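Local atomic coordinates of acetyltransferase (Vibrio fischeri, PDB entry 3JVN), a protein that probably transfers an acyl group, most likely acetyl from acetyl-CoA, to an acceptor that is not identified, as a member of the GNAT family. Residues A48-D53 against T72-E77. Numbering follows the deposited sequence.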
loop_
_atom_site.group_PDB
_atom_site.type_symbol
_atom_site.label_atom_id
_atom_site.label_comp_id
_atom_site.label_asym_id
_atom_site.label_seq_id
_atom_site.Cartn_x
_atom_site.Cartn_y
_atom_site.Cartn_z
ATOM N N ALA A 48 20.769 3.901 14.571
ATOM C CA ALA A 48 21.719 2.793 14.656
ATOM C C ALA A 48 20.970 1.470 14.476
ATOM O O ALA A 48 21.310 0.665 13.603
ATOM C CB ALA A 48 22.437 2.813 15.994
ATOM N N ARG A 49 19.954 1.248 15.312
ATOM C CA ARG A 49 19.128 0.043 15.239
ATOM C C ARG A 49 18.534 -0.043 13.839
ATOM O O ARG A 49 18.401 -1.127 13.254
ATOM C CB ARG A 49 17.974 0.114 16.245
ATOM C CG ARG A 49 18.317 -0.260 17.673
ATOM C CD ARG A 49 17.044 -0.230 18.506
ATOM N NE ARG A 49 17.223 -0.796 19.840
ATOM C CZ ARG A 49 16.222 -1.019 20.693
ATOM N NH1 ARG A 49 16.467 -1.536 21.891
ATOM N NH2 ARG A 49 14.967 -0.730 20.349
ATOM N N TYR A 50 18.155 1.123 13.322
ATOM C CA TYR A 50 17.576 1.233 11.990
ATOM C C TYR A 50 18.565 0.708 10.963
ATOM O O TYR A 50 18.227 -0.096 10.101
ATOM C CB TYR A 50 17.264 2.696 11.675
ATOM C CG TYR A 50 16.387 2.886 10.453
ATOM C CD1 TYR A 50 16.916 2.796 9.157
ATOM C CD2 TYR A 50 15.017 3.126 10.596
ATOM C CE1 TYR A 50 16.095 2.938 8.031
ATOM C CE2 TYR A 50 14.194 3.264 9.493
ATOM C CZ TYR A 50 14.736 3.173 8.212
ATOM O OH TYR A 50 13.906 3.328 7.128
ATOM N N LEU A 51 19.800 1.171 11.065
ATOM C CA LEU A 51 20.826 0.756 10.139
ATOM C C LEU A 51 21.083 -0.754 10.220
ATOM O O LEU A 51 21.330 -1.401 9.203
ATOM C CB LEU A 51 22.097 1.543 10.444
ATOM C CG LEU A 51 23.205 1.631 9.394
ATOM C CD1 LEU A 51 24.295 2.514 9.980
ATOM C CD2 LEU A 51 23.772 0.255 9.035
ATOM N N ASP A 52 21.000 -1.310 11.425
ATOM C CA ASP A 52 21.248 -2.734 11.665
ATOM C C ASP A 52 20.099 -3.657 11.254
ATOM O O ASP A 52 20.284 -4.868 11.084
ATOM C CB ASP A 52 21.572 -2.948 13.154
ATOM C CG ASP A 52 21.898 -4.397 13.489
ATOM O OD1 ASP A 52 22.805 -4.970 12.842
ATOM O OD2 ASP A 52 21.258 -4.963 14.405
ATOM N N ASP A 53 18.911 -3.081 11.098
ATOM C CA ASP A 53 17.726 -3.855 10.726
ATOM C C ASP A 53 17.890 -4.419 9.312
ATOM O O ASP A 53 18.157 -3.676 8.365
ATOM C CB ASP A 53 16.482 -2.967 10.832
ATOM C CG ASP A 53 15.197 -3.767 10.912
ATOM O OD1 ASP A 53 14.663 -4.177 9.859
ATOM O OD2 ASP A 53 14.720 -3.997 12.043
ATOM N N THR A 72 16.659 7.433 3.692
ATOM C CA THR A 72 16.312 6.286 4.519
ATOM C C THR A 72 15.015 5.616 4.078
ATOM O O THR A 72 14.026 6.303 3.833
ATOM C CB THR A 72 16.230 6.733 6.022
ATOM O OG1 THR A 72 16.727 5.691 6.876
ATOM C CG2 THR A 72 14.808 7.062 6.409
ATOM N N GLY A 73 15.014 4.283 3.987
ATOM C CA GLY A 73 13.815 3.567 3.574
ATOM C C GLY A 73 13.742 2.155 4.139
ATOM O O GLY A 73 14.775 1.598 4.522
ATOM N N HIS A 74 12.543 1.566 4.213
ATOM C CA HIS A 74 12.410 0.201 4.738
ATOM C C HIS A 74 11.425 -0.681 3.975
ATOM O O HIS A 74 10.430 -0.192 3.457
ATOM C CB HIS A 74 12.013 0.217 6.228
ATOM C CG HIS A 74 10.582 0.599 6.494
ATOM N ND1 HIS A 74 10.128 1.898 6.415
ATOM C CD2 HIS A 74 9.522 -0.143 6.898
ATOM C CE1 HIS A 74 8.854 1.942 6.763
ATOM N NE2 HIS A 74 8.460 0.718 7.062
ATOM N N PHE A 75 11.720 -1.979 3.901
ATOM C CA PHE A 75 10.835 -2.932 3.228
ATOM C C PHE A 75 9.653 -3.215 4.155
ATOM O O PHE A 75 9.783 -3.170 5.387
ATOM C CB PHE A 75 11.559 -4.263 2.931
ATOM C CG PHE A 75 12.579 -4.176 1.828
ATOM C CD1 PHE A 75 12.212 -3.714 0.562
ATOM C CD2 PHE A 75 13.908 -4.548 2.056
ATOM C CE1 PHE A 75 13.141 -3.622 -0.473
ATOM C CE2 PHE A 75 14.860 -4.465 1.035
ATOM C CZ PHE A 75 14.472 -3.994 -0.243
ATOM N N CYS A 76 8.494 -3.480 3.566
ATOM C CA CYS A 76 7.312 -3.808 4.350
ATOM C C CYS A 76 6.448 -4.777 3.574
ATOM O O CYS A 76 6.617 -4.961 2.368
ATOM C CB CYS A 76 6.514 -2.561 4.732
ATOM S SG CYS A 76 6.753 -1.127 3.682
ATOM N N GLU A 77 5.529 -5.419 4.277
ATOM C CA GLU A 77 4.672 -6.402 3.646
ATOM C C GLU A 77 3.210 -6.214 3.959
ATOM O O GLU A 77 2.815 -6.115 5.124
ATOM C CB GLU A 77 5.064 -7.807 4.098
ATOM C CG GLU A 77 6.268 -8.419 3.429
ATOM C CD GLU A 77 6.494 -9.829 3.931
ATOM O OE1 GLU A 77 6.982 -10.680 3.152
ATOM O OE2 GLU A 77 6.170 -10.071 5.116
#
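In this GNAT-type fold a short helix, 47-52, packs across one face of the central mixed sheet, and Tyr-50 is the residue that reaches down from it onto strand 67-79. The two short axes come no closer than 10.3 Å, with their directions 50° apart, and the tyrosine spans that gap with its whole length. Its CG stands anti to the backbone N (chi1 -167°), which sends the ring from the helix to the strand. There Thr-72 OG1 lies obliquely to the ring, 3.1 Å from Tyr-50 CE1, and also makes a weak hydrogen bond to Met-57 O on the adjacent strand 56-62. Farther out, Tyr-50 OH rests over the Gly-73 peptide, 3.2 Å from Gly-73 C, and has His-74 CB at 3.8 Å. No hydrogen bond joins the two segments directly. Instead Asp-92 of strand 86-96, the neighbour on the other side of 67-79, uses OD1 to bind both Tyr-50 OH and His-74 ND1. One carboxylate oxygen thus ties the buried phenol and imidazole together. Beyond, Glu-77 pairs antiparallel with a strand of the second subunit, continuing the sheet across the dimer interface.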